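PDB 4QDG: putative adhesin, which probably serves as a lipid-anchored outer-membrane protein of the FimB/Mfa2 family, taking part in anchoring pili on a human gut bacterium. Local coordinates for residues 91-96 and 106-111; 173-178 and 190-195; 185-190 and 225-230. All blocks are in the same frame, centred on the assembly; numbering follows the deposited sequence.

Interaction 1 pairs an edge strand with the middle strand of a three-stranded sheet. Its centre lies about 17 and 15 Å from those of interactions 2 and 3, and its Gln-107 NE2 packs 3.4 Å from Leu-188 CD1. Interactions 2 and 3, about 11 Å apart between centres, share Asn-190. They are joined by a salt bridge of 2.8 Å from Arg-229 NH2 to Asp-176 OD1 and by a probable hydrogen bond of 3.0 Å from Asn-178 ND2 to Arg-225 O. The Arg-225 side chain lies about 6 Å from a bound magnesium ion; that of Phe-91 lies about 6 Å from the side chain of His-124, a ligand of the other magnesium, and about 10 Å from a bound magnesium ion.

Interaction 1 of 3, residues 91-96 and 106-111; sequences FLMKYT and LQVELD
Lys-94 and Glu-109 form a salt bridge on one face of the pairing of two antiparallel strands, NZ meeting OE1 at 3.0 Å nearly in line with the C-O bond of the carboxylate. The lysine is fully extended, with CG anti to the backbone N (chi1 -166°), and this length carries the ammonium diagonally past its direct partner Gln-107 to the glutamate two residues further along. Gln-107 crosses the lysine chain at a slant, its OE1 3.9 Å from Lys-94 CD.

Backbone bonds join Leu-92 to Glu-109 and Lys-94 to Gln-107 in both directions. Three are short and nearly straight; that from Gln-107 N to Lys-94 O is stretched to 3.3 Å. Strands 91-94 and 107-110 thus make a beta-hairpin with a long connecting loop. Strand 107-110 is the middle one of a three-stranded antiparallel sheet, bonded on its other edge to strand 180-181 through the backbones of Val-108 and Phe-181.

Met-93 and Val-108 occupy the opposite face. Leu-106 packs onto this side, its CD1 wedged 3.6 Å from Met-93 CG and over a face of the Tyr-95 ring, in a CH-pi contact 3.9 Å from the centroid. At the end of the pairing the side chains of Phe-91 and Leu-110 diverge from the strands, yet Leu-110 CD1 lies over the Phe-91 ring, 3.7 Å from its centroid and 16° off the normal. Asp-111, just past the strand, makes a salt bridge with Arg-120 through OD2, and its OD1 accepts from Glu-113 N at the turn into helix 113-116.

The hairpin is therefore two-sided: Lys-94, Gln-107 and Glu-109 share their face with Leu-92, while Met-93 and Val-108, joined by Leu-106, pack against Tyr-81 and Leu-41 of neighbouring strands.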
loop_
_atom_site.group_PDB
_atom_site.type_symbol
_atom_site.label_atom_id
_atom_site.label_comp_id
_atom_site.label_asym_id
_atom_site.label_seq_id
_atom_site.Cartn_x
_atom_site.Cartn_y
_atom_site.Cartn_z
ATOM N N PHE A 91 -11.199 -1.267 -1.768
ATOM C CA PHE A 91 -11.062 -1.822 -3.111
ATOM C C PHE A 91 -12.174 -2.827 -3.453
ATOM O O PHE A 91 -12.884 -3.306 -2.567
ATOM C CB PHE A 91 -9.673 -2.471 -3.273
ATOM C CG PHE A 91 -8.499 -1.512 -3.198
ATOM C CD1 PHE A 91 -8.050 -1.025 -1.970
ATOM C CD2 PHE A 91 -7.824 -1.125 -4.347
ATOM C CE1 PHE A 91 -6.988 -0.133 -1.898
ATOM C CE2 PHE A 91 -6.740 -0.246 -4.274
ATOM C CZ PHE A 91 -6.325 0.238 -3.049
ATOM N N LEU A 92 -12.344 -3.111 -4.750
ATOM C CA LEU A 92 -13.366 -4.052 -5.218
ATOM C C LEU A 92 -12.812 -5.007 -6.246
ATOM O O LEU A 92 -11.997 -4.618 -7.084
ATOM C CB LEU A 92 -14.563 -3.309 -5.870
ATOM C CG LEU A 92 -15.353 -2.296 -5.042
ATOM C CD1 LEU A 92 -16.177 -1.395 -5.935
ATOM C CD2 LEU A 92 -16.265 -2.993 -4.058
HETATM N N MSE A 93 -13.293 -6.252 -6.216
HETATM C CA MSE A 93 -12.993 -7.230 -7.243
HETATM C C MSE A 93 -13.767 -6.831 -8.468
HETATM O O MSE A 93 -14.928 -6.435 -8.366
HETATM C CB MSE A 93 -13.364 -8.636 -6.796
HETATM C CG MSE A 93 -12.172 -9.468 -6.499
HETATM SE SE MSE A 93 -12.760 -11.019 -5.521
HETATM C CE MSE A 93 -11.070 -11.609 -5.007
ATOM N N LYS A 94 -13.119 -6.884 -9.610
ATOM C CA LYS A 94 -13.690 -6.455 -10.883
ATOM C C LYS A 94 -13.546 -7.565 -11.932
ATOM O O LYS A 94 -12.442 -8.044 -12.210
ATOM C CB LYS A 94 -12.967 -5.163 -11.320
ATOM C CG LYS A 94 -13.622 -4.375 -12.436
ATOM C CD LYS A 94 -12.691 -3.257 -12.894
ATOM C CE LYS A 94 -13.195 -2.542 -14.127
ATOM N NZ LYS A 94 -12.184 -1.593 -14.656
ATOM N N TYR A 95 -14.672 -7.992 -12.480
ATOM C CA TYR A 95 -14.712 -8.992 -13.549
ATOM C C TYR A 95 -15.240 -8.305 -14.791
ATOM O O TYR A 95 -16.108 -7.421 -14.694
ATOM C CB TYR A 95 -15.562 -10.228 -13.169
ATOM C CG TYR A 95 -14.859 -11.227 -12.276
ATOM C CD1 TYR A 95 -13.915 -12.112 -12.792
ATOM C CD2 TYR A 95 -15.189 -11.339 -10.927
ATOM C CE1 TYR A 95 -13.269 -13.043 -11.973
ATOM C CE2 TYR A 95 -14.564 -12.277 -10.102
ATOM C CZ TYR A 95 -13.609 -13.136 -10.631
ATOM O OH TYR A 95 -12.985 -14.069 -9.828
ATOM N N THR A 96 -14.671 -8.649 -15.955
ATOM C CA THR A 96 -15.086 -8.030 -17.216
ATOM C C THR A 96 -16.291 -8.819 -17.766
ATOM O O THR A 96 -16.159 -10.032 -18.022
ATOM C CB THR A 96 -13.905 -7.924 -18.211
ATOM O OG1 THR A 96 -12.789 -7.330 -17.550
ATOM C CG2 THR A 96 -14.249 -7.097 -19.450
ATOM N N LEU A 106 -9.094 -12.015 -13.236
ATOM C CA LEU A 106 -9.335 -11.164 -12.101
ATOM C C LEU A 106 -8.548 -9.843 -12.158
ATOM O O LEU A 106 -7.387 -9.770 -12.588
ATOM C CB LEU A 106 -9.047 -11.909 -10.795
ATOM C CG LEU A 106 -9.586 -11.306 -9.501
ATOM C CD1 LEU A 106 -11.067 -10.845 -9.632
ATOM C CD2 LEU A 106 -9.430 -12.286 -8.386
ATOM N N GLN A 107 -9.269 -8.789 -11.772
ATOM C CA GLN A 107 -8.847 -7.429 -11.572
ATOM C C GLN A 107 -9.411 -6.942 -10.249
ATOM O O GLN A 107 -10.500 -7.382 -9.861
ATOM C CB GLN A 107 -9.321 -6.525 -12.711
ATOM C CG GLN A 107 -8.618 -6.793 -14.023
ATOM C CD GLN A 107 -8.997 -5.826 -15.104
ATOM O OE1 GLN A 107 -9.801 -4.905 -14.927
ATOM N NE2 GLN A 107 -8.423 -6.023 -16.263
ATOM N N VAL A 108 -8.666 -6.044 -9.561
ATOM C CA VAL A 108 -9.038 -5.345 -8.331
ATOM C C VAL A 108 -8.861 -3.846 -8.609
ATOM O O VAL A 108 -7.804 -3.408 -9.080
ATOM C CB VAL A 108 -8.259 -5.836 -7.074
ATOM C CG1 VAL A 108 -8.453 -4.925 -5.865
ATOM C CG2 VAL A 108 -8.664 -7.254 -6.730
ATOM N N GLU A 109 -9.904 -3.066 -8.336
ATOM C CA GLU A 109 -9.873 -1.629 -8.542
ATOM C C GLU A 109 -10.250 -0.895 -7.278
ATOM O O GLU A 109 -11.067 -1.387 -6.513
ATOM C CB GLU A 109 -10.846 -1.240 -9.669
ATOM C CG GLU A 109 -10.503 0.103 -10.307
ATOM C CD GLU A 109 -11.544 0.715 -11.225
ATOM O OE1 GLU A 109 -12.124 -0.025 -12.053
ATOM O OE2 GLU A 109 -11.745 1.949 -11.139
ATOM N N LEU A 110 -9.676 0.307 -7.070
ATOM C CA LEU A 110 -10.085 1.153 -5.949
ATOM C C LEU A 110 -11.494 1.676 -6.204
ATOM O O LEU A 110 -11.818 2.063 -7.328
ATOM C CB LEU A 110 -9.115 2.337 -5.761
ATOM C CG LEU A 110 -9.396 3.295 -4.584
ATOM C CD1 LEU A 110 -8.866 2.744 -3.270
ATOM C CD2 LEU A 110 -8.809 4.660 -4.830
ATOM N N ASP A 111 -12.319 1.698 -5.158
ATOM C CA ASP A 111 -13.632 2.327 -5.183
ATOM C C ASP A 111 -13.365 3.838 -5.289
ATOM O O ASP A 111 -12.744 4.404 -4.388
ATOM C CB ASP A 111 -14.408 1.948 -3.897
ATOM C CG ASP A 111 -15.836 2.467 -3.763
ATOM O OD1 ASP A 111 -16.210 3.419 -4.511
ATOM O OD2 ASP A 111 -16.573 1.948 -2.897
#

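Interaction 2 of 3, residues 173-178 and 190-195; sequences EITDDN and NGMVTY
Asp-177 reaches across to the backbone of Asn-190 and Gly-191 and holds both with its carboxylate. OD1 accepts Asn-190 N at 2.9 Å through its syn lone pair, while OD2 takes Gly-191 N at 2.8 Å from above the carboxylate plane. The Asn-190 backbone, with psi near 0°, brings the two consecutive N-H groups to the same side, toward the one acid. A second polar contact ends the Tyr-195 side chain: its OH donates to Asn-178 OD1 at 2.7 Å. The amide oxygen lies in the plane of the ring, at its edge, but the hydroxyl comes to it from above the amide plane, 36° out of it and not on a lone pair. Asn-178 CG sits between the backbone N and the carbonyl carbon (chi1 63°), which directs the amide back toward the tyrosine.

From here the ladder of an antiparallel pair runs back toward Glu-173, with Asp-176 bonded to Val-193 and Ile-174 to Tyr-195, each in both directions. Val-193 N meets Asp-176 O almost straight, at 2.8 Å. Strand 193-195 is the outer strand, within this chain, of a four-stranded antiparallel sheet, next to strand 170-176, in a protein whose family belongs to the transthyretin clan. On one face Thr-175 and Thr-194 lie side by side, CG2 to OG1 3.5 Å, and the selenium of Met-192 packs 3.8 Å from Thr-175 CG2. On the other, Ile-174 CG2 touches Tyr-195 CD2 at 4.1 Å.

Further out, Ser-224 N donates to Tyr-195 OH, so the buried hydroxyl is bonded twice. Asp-176 OD1 accepts Asp-177 N at 2.7 Å and forms a salt bridge with Arg-229, while Glu-173 is paired with Arg-239, and Leu-115 of helix 113-116 packs against the Tyr-195 side chain.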
loop_
_atom_site.group_PDB
_atom_site.type_symbol
_atom_site.label_atom_id
_atom_site.label_comp_id
_atom_site.label_asym_id
_atom_site.label_seq_id
_atom_site.Cartn_x
_atom_site.Cartn_y
_atom_site.Cartn_z
ATOM N N GLU A 173 -1.091 17.260 -3.123
ATOM C CA GLU A 173 -1.629 16.271 -4.058
ATOM C C GLU A 173 -0.606 15.242 -4.433
ATOM O O GLU A 173 0.595 15.534 -4.479
ATOM C CB GLU A 173 -2.093 16.940 -5.359
ATOM C CG GLU A 173 -3.383 17.713 -5.266
ATOM C CD GLU A 173 -3.568 18.789 -6.324
ATOM O OE1 GLU A 173 -2.654 19.011 -7.154
ATOM O OE2 GLU A 173 -4.645 19.423 -6.308
ATOM N N ILE A 174 -1.104 14.047 -4.765
ATOM C CA ILE A 174 -0.332 12.976 -5.359
ATOM C C ILE A 174 -1.105 12.567 -6.588
ATOM O O ILE A 174 -2.270 12.208 -6.477
ATOM C CB ILE A 174 0.055 11.784 -4.446
ATOM C CG1 ILE A 174 1.064 12.234 -3.384
ATOM C CG2 ILE A 174 0.646 10.634 -5.284
ATOM C CD1 ILE A 174 1.329 11.221 -2.223
ATOM N N THR A 175 -0.504 12.743 -7.772
ATOM C CA THR A 175 -1.097 12.257 -9.004
ATOM C C THR A 175 -0.385 10.944 -9.351
ATOM O O THR A 175 0.847 10.833 -9.251
ATOM C CB THR A 175 -1.050 13.275 -10.140
ATOM O OG1 THR A 175 0.287 13.772 -10.287
ATOM C CG2 THR A 175 -2.086 14.390 -9.982
ATOM N N ASP A 176 -1.175 9.948 -9.745
ATOM C CA ASP A 176 -0.666 8.626 -10.112
ATOM C C ASP A 176 -1.693 7.916 -10.935
ATOM O O ASP A 176 -2.823 8.370 -11.018
ATOM C CB ASP A 176 -0.328 7.796 -8.838
ATOM C CG ASP A 176 0.708 6.703 -9.021
ATOM O OD1 ASP A 176 0.975 6.308 -10.199
ATOM O OD2 ASP A 176 1.317 6.295 -8.009
ATOM N N ASP A 177 -1.304 6.799 -11.547
ATOM C CA ASP A 177 -2.196 5.933 -12.301
ATOM C C ASP A 177 -1.969 4.537 -11.718
ATOM O O ASP A 177 -1.252 3.722 -12.291
ATOM C CB ASP A 177 -1.931 6.046 -13.828
ATOM C CG ASP A 177 -2.935 5.309 -14.704
ATOM O OD1 ASP A 177 -3.592 4.358 -14.198
ATOM O OD2 ASP A 177 -3.050 5.665 -15.905
ATOM N N ASN A 178 -2.529 4.290 -10.526
ATOM C CA ASN A 178 -2.253 3.043 -9.809
ATOM C C ASN A 178 -3.466 2.439 -9.081
ATOM O O ASN A 178 -3.263 1.755 -8.093
ATOM C CB ASN A 178 -1.126 3.325 -8.767
ATOM C CG ASN A 178 -1.480 4.325 -7.693
ATOM O OD1 ASN A 178 -2.400 5.117 -7.848
ATOM N ND2 ASN A 178 -0.744 4.316 -6.561
ATOM N N ASN A 190 -5.079 2.987 -16.303
ATOM C CA ASN A 190 -6.518 3.238 -16.208
ATOM C C ASN A 190 -6.864 4.744 -16.210
ATOM O O ASN A 190 -8.044 5.114 -16.165
ATOM C CB ASN A 190 -7.041 2.573 -14.920
ATOM C CG ASN A 190 -8.547 2.458 -14.844
ATOM O OD1 ASN A 190 -9.195 1.857 -15.700
ATOM N ND2 ASN A 190 -9.143 3.078 -13.852
ATOM N N GLY A 191 -5.847 5.587 -16.304
ATOM C CA GLY A 191 -6.003 7.035 -16.280
ATOM C C GLY A 191 -5.598 7.595 -14.921
ATOM O O GLY A 191 -5.818 6.965 -13.869
HETATM N N MSE A 192 -4.996 8.793 -14.946
HETATM C CA MSE A 192 -4.514 9.497 -13.781
HETATM C C MSE A 192 -5.620 9.756 -12.761
HETATM O O MSE A 192 -6.755 10.082 -13.115
HETATM C CB MSE A 192 -3.890 10.823 -14.222
HETATM C CG MSE A 192 -3.216 11.579 -13.093
HETATM SE SE MSE A 192 -2.867 13.439 -13.549
HETATM C CE MSE A 192 -4.720 14.187 -13.228
ATOM N N VAL A 193 -5.264 9.608 -11.493
ATOM C CA VAL A 193 -6.115 9.918 -10.336
ATOM C C VAL A 193 -5.361 10.945 -9.504
ATOM O O VAL A 193 -4.132 10.990 -9.557
ATOM C CB VAL A 193 -6.557 8.690 -9.476
ATOM C CG1 VAL A 193 -7.380 7.709 -10.298
ATOM C CG2 VAL A 193 -5.370 8.001 -8.796
ATOM N N THR A 194 -6.092 11.752 -8.739
ATOM C CA THR A 194 -5.513 12.720 -7.825
ATOM C C THR A 194 -5.878 12.302 -6.389
ATOM O O THR A 194 -7.054 12.165 -6.059
ATOM C CB THR A 194 -5.989 14.143 -8.174
ATOM O OG1 THR A 194 -5.566 14.451 -9.495
ATOM C CG2 THR A 194 -5.448 15.197 -7.214
ATOM N N TYR A 195 -4.864 12.088 -5.553
ATOM C CA TYR A 195 -5.045 11.830 -4.135
ATOM C C TYR A 195 -4.897 13.163 -3.407
ATOM O O TYR A 195 -3.981 13.935 -3.727
ATOM C CB TYR A 195 -4.001 10.822 -3.591
ATOM C CG TYR A 195 -4.052 9.422 -4.172
ATOM C CD1 TYR A 195 -4.915 8.458 -3.649
ATOM C CD2 TYR A 195 -3.166 9.032 -5.169
ATOM C CE1 TYR A 195 -4.944 7.164 -4.163
ATOM C CE2 TYR A 195 -3.146 7.730 -5.650
ATOM C CZ TYR A 195 -4.033 6.796 -5.147
ATOM O OH TYR A 195 -3.967 5.518 -5.640
#

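Interaction 3 of 3, residues 185-190 and 225-230; sequences NNLLEN and RLMVRD
Asn-185 and Arg-225 open a contact between two irregular loops, one leading from strand 180-181 to strand 193-195 and the other from strand 213-223 to strand 235-240. It lies beside the magnesium site of Asn-151, Leu-273 and Glu-276, the Arg-225 side chain being about 6 Å from the ion. Asn-185 O lies in the guanidinium plane at its edge and accepts a weak bond of 2.9 Å from Arg-225 NH1. The Asn-185 ND2 comes over a face of the same group, with amide and guanidinium planes only 21° apart. Each has a firmer partner elsewhere: ND2 donates to Asn-149 OD1, and Arg-225 NE forms a salt bridge with Asp-274.

Next, Asn-186 OD1 approaches the selenium of Met-227 at 3.5 Å. The selenomethionine bends at its last torsion (chi3 79°), bringing CE over a face of the Arg-225 guanidinium.

Leu-187 inserts its side chain into the second loop. Its CD1 touches Met-227 CG at 3.7 Å and rests over the centre of the Arg-229 guanidinium, 3.7 Å above the plane. That guanidinium, whose main polar partner is Asp-176, is also held within its own loop: Arg-229 NH1 donates to Met-227 O at 2.9 Å, with the oxygen 3° out of the guanidinium plane.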
loop_
_atom_site.group_PDB
_atom_site.type_symbol
_atom_site.label_atom_id
_atom_site.label_comp_id
_atom_site.label_asym_id
_atom_site.label_seq_id
_atom_site.Cartn_x
_atom_site.Cartn_y
_atom_site.Cartn_z
ATOM N N ASN A 185 -1.127 -8.858 -9.570
ATOM C CA ASN A 185 -0.945 -7.724 -8.684
ATOM C C ASN A 185 -0.173 -6.551 -9.367
ATOM O O ASN A 185 0.103 -5.531 -8.716
ATOM C CB ASN A 185 -0.270 -8.134 -7.358
ATOM C CG ASN A 185 -0.588 -7.198 -6.248
ATOM O OD1 ASN A 185 -1.754 -6.811 -6.031
ATOM N ND2 ASN A 185 0.457 -6.773 -5.556
ATOM N N ASN A 186 0.131 -6.673 -10.672
ATOM C CA ASN A 186 0.771 -5.572 -11.380
ATOM C C ASN A 186 -0.283 -4.466 -11.665
ATOM O O ASN A 186 -1.489 -4.759 -11.730
ATOM C CB ASN A 186 1.407 -6.079 -12.701
ATOM C CG ASN A 186 2.367 -5.088 -13.372
ATOM O OD1 ASN A 186 2.756 -4.052 -12.802
ATOM N ND2 ASN A 186 2.786 -5.389 -14.607
ATOM N N LEU A 187 0.165 -3.206 -11.846
ATOM C CA LEU A 187 -0.767 -2.123 -12.151
ATOM C C LEU A 187 -1.125 -2.118 -13.616
ATOM O O LEU A 187 -0.282 -2.413 -14.464
ATOM C CB LEU A 187 -0.203 -0.734 -11.764
ATOM C CG LEU A 187 0.088 -0.510 -10.285
ATOM C CD1 LEU A 187 0.948 0.726 -10.089
ATOM C CD2 LEU A 187 -1.225 -0.505 -9.417
ATOM N N LEU A 188 -2.385 -1.766 -13.908
ATOM C CA LEU A 188 -2.917 -1.619 -15.258
ATOM C C LEU A 188 -3.237 -0.154 -15.531
ATOM O O LEU A 188 -3.944 0.448 -14.738
ATOM C CB LEU A 188 -4.185 -2.461 -15.433
ATOM C CG LEU A 188 -4.028 -3.972 -15.566
ATOM C CD1 LEU A 188 -5.390 -4.624 -15.604
ATOM C CD2 LEU A 188 -3.272 -4.365 -16.845
ATOM N N GLU A 189 -2.780 0.405 -16.659
ATOM C CA GLU A 189 -3.045 1.809 -17.021
ATOM C C GLU A 189 -4.559 2.062 -17.125
ATOM O O GLU A 189 -5.246 1.389 -17.888
ATOM C CB GLU A 189 -2.311 2.184 -18.315
ATOM C CG GLU A 189 -2.185 3.685 -18.499
ATOM C CD GLU A 189 -1.244 4.168 -19.588
ATOM O OE1 GLU A 189 -0.506 3.336 -20.164
ATOM O OE2 GLU A 189 -1.250 5.388 -19.868
ATOM N N ASN A 190 -5.079 2.987 -16.303
ATOM C CA ASN A 190 -6.518 3.238 -16.208
ATOM C C ASN A 190 -6.864 4.744 -16.210
ATOM O O ASN A 190 -8.044 5.114 -16.165
ATOM C CB ASN A 190 -7.041 2.573 -14.920
ATOM C CG ASN A 190 -8.547 2.458 -14.844
ATOM O OD1 ASN A 190 -9.195 1.857 -15.700
ATOM N ND2 ASN A 190 -9.143 3.078 -13.852
ATOM N N ARG A 225 -0.640 1.158 -4.766
ATOM C CA ARG A 225 0.733 0.674 -4.946
ATOM C C ARG A 225 1.683 1.660 -5.667
ATOM O O ARG A 225 1.361 2.245 -6.713
ATOM C CB ARG A 225 0.731 -0.683 -5.662
ATOM C CG ARG A 225 2.008 -1.460 -5.488
ATOM C CD ARG A 225 2.004 -2.761 -6.237
ATOM N NE ARG A 225 3.278 -3.476 -6.079
ATOM C CZ ARG A 225 3.595 -4.584 -6.741
ATOM N NH1 ARG A 225 2.756 -5.097 -7.634
ATOM N NH2 ARG A 225 4.766 -5.171 -6.539
ATOM N N LEU A 226 2.867 1.814 -5.073
ATOM C CA LEU A 226 3.976 2.605 -5.606
ATOM C C LEU A 226 4.880 1.669 -6.416
ATOM O O LEU A 226 5.419 0.702 -5.866
ATOM C CB LEU A 226 4.754 3.270 -4.478
ATOM C CG LEU A 226 4.000 4.328 -3.662
ATOM C CD1 LEU A 226 4.859 4.784 -2.448
ATOM C CD2 LEU A 226 3.565 5.506 -4.576
HETATM N N MSE A 227 4.956 1.878 -7.740
HETATM C CA MSE A 227 5.753 1.051 -8.637
HETATM C C MSE A 227 6.623 1.856 -9.575
HETATM O O MSE A 227 6.178 2.859 -10.116
HETATM C CB MSE A 227 4.855 0.151 -9.521
HETATM C CG MSE A 227 4.058 -0.873 -8.748
HETATM SE SE MSE A 227 3.388 -2.314 -9.873
HETATM C CE MSE A 227 5.081 -3.448 -10.062
ATOM N N VAL A 228 7.829 1.353 -9.853
ATOM C CA VAL A 228 8.685 1.892 -10.915
ATOM C C VAL A 228 8.164 1.263 -12.224
ATOM O O VAL A 228 8.140 0.037 -12.341
ATOM C CB VAL A 228 10.192 1.569 -10.697
ATOM C CG1 VAL A 228 11.014 1.983 -11.916
ATOM C CG2 VAL A 228 10.734 2.230 -9.439
ATOM N N ARG A 229 7.716 2.065 -13.168
ATOM C CA ARG A 229 7.276 1.574 -14.486
ATOM C C ARG A 229 7.531 2.654 -15.510
ATOM O O ARG A 229 7.643 3.817 -15.135
ATOM C CB ARG A 229 5.814 1.101 -14.508
ATOM C CG ARG A 229 4.819 2.197 -14.187
ATOM C CD ARG A 229 3.755 1.630 -13.294
ATOM N NE ARG A 229 2.638 2.558 -13.087
ATOM C CZ ARG A 229 2.523 3.379 -12.051
ATOM N NH1 ARG A 229 3.493 3.469 -11.155
ATOM N NH2 ARG A 229 1.439 4.119 -11.903
ATOM N N ASP A 230 7.653 2.288 -16.788
ATOM C CA ASP A 230 7.991 3.297 -17.787
ATOM C C ASP A 230 6.747 4.072 -18.293
ATOM O O ASP A 230 6.940 5.079 -18.959
ATOM C CB ASP A 230 8.853 2.722 -18.953
ATOM C CG ASP A 230 8.331 1.508 -19.697
ATOM O OD1 ASP A 230 7.088 1.337 -19.775
ATOM O OD2 ASP A 230 9.163 0.749 -20.257
#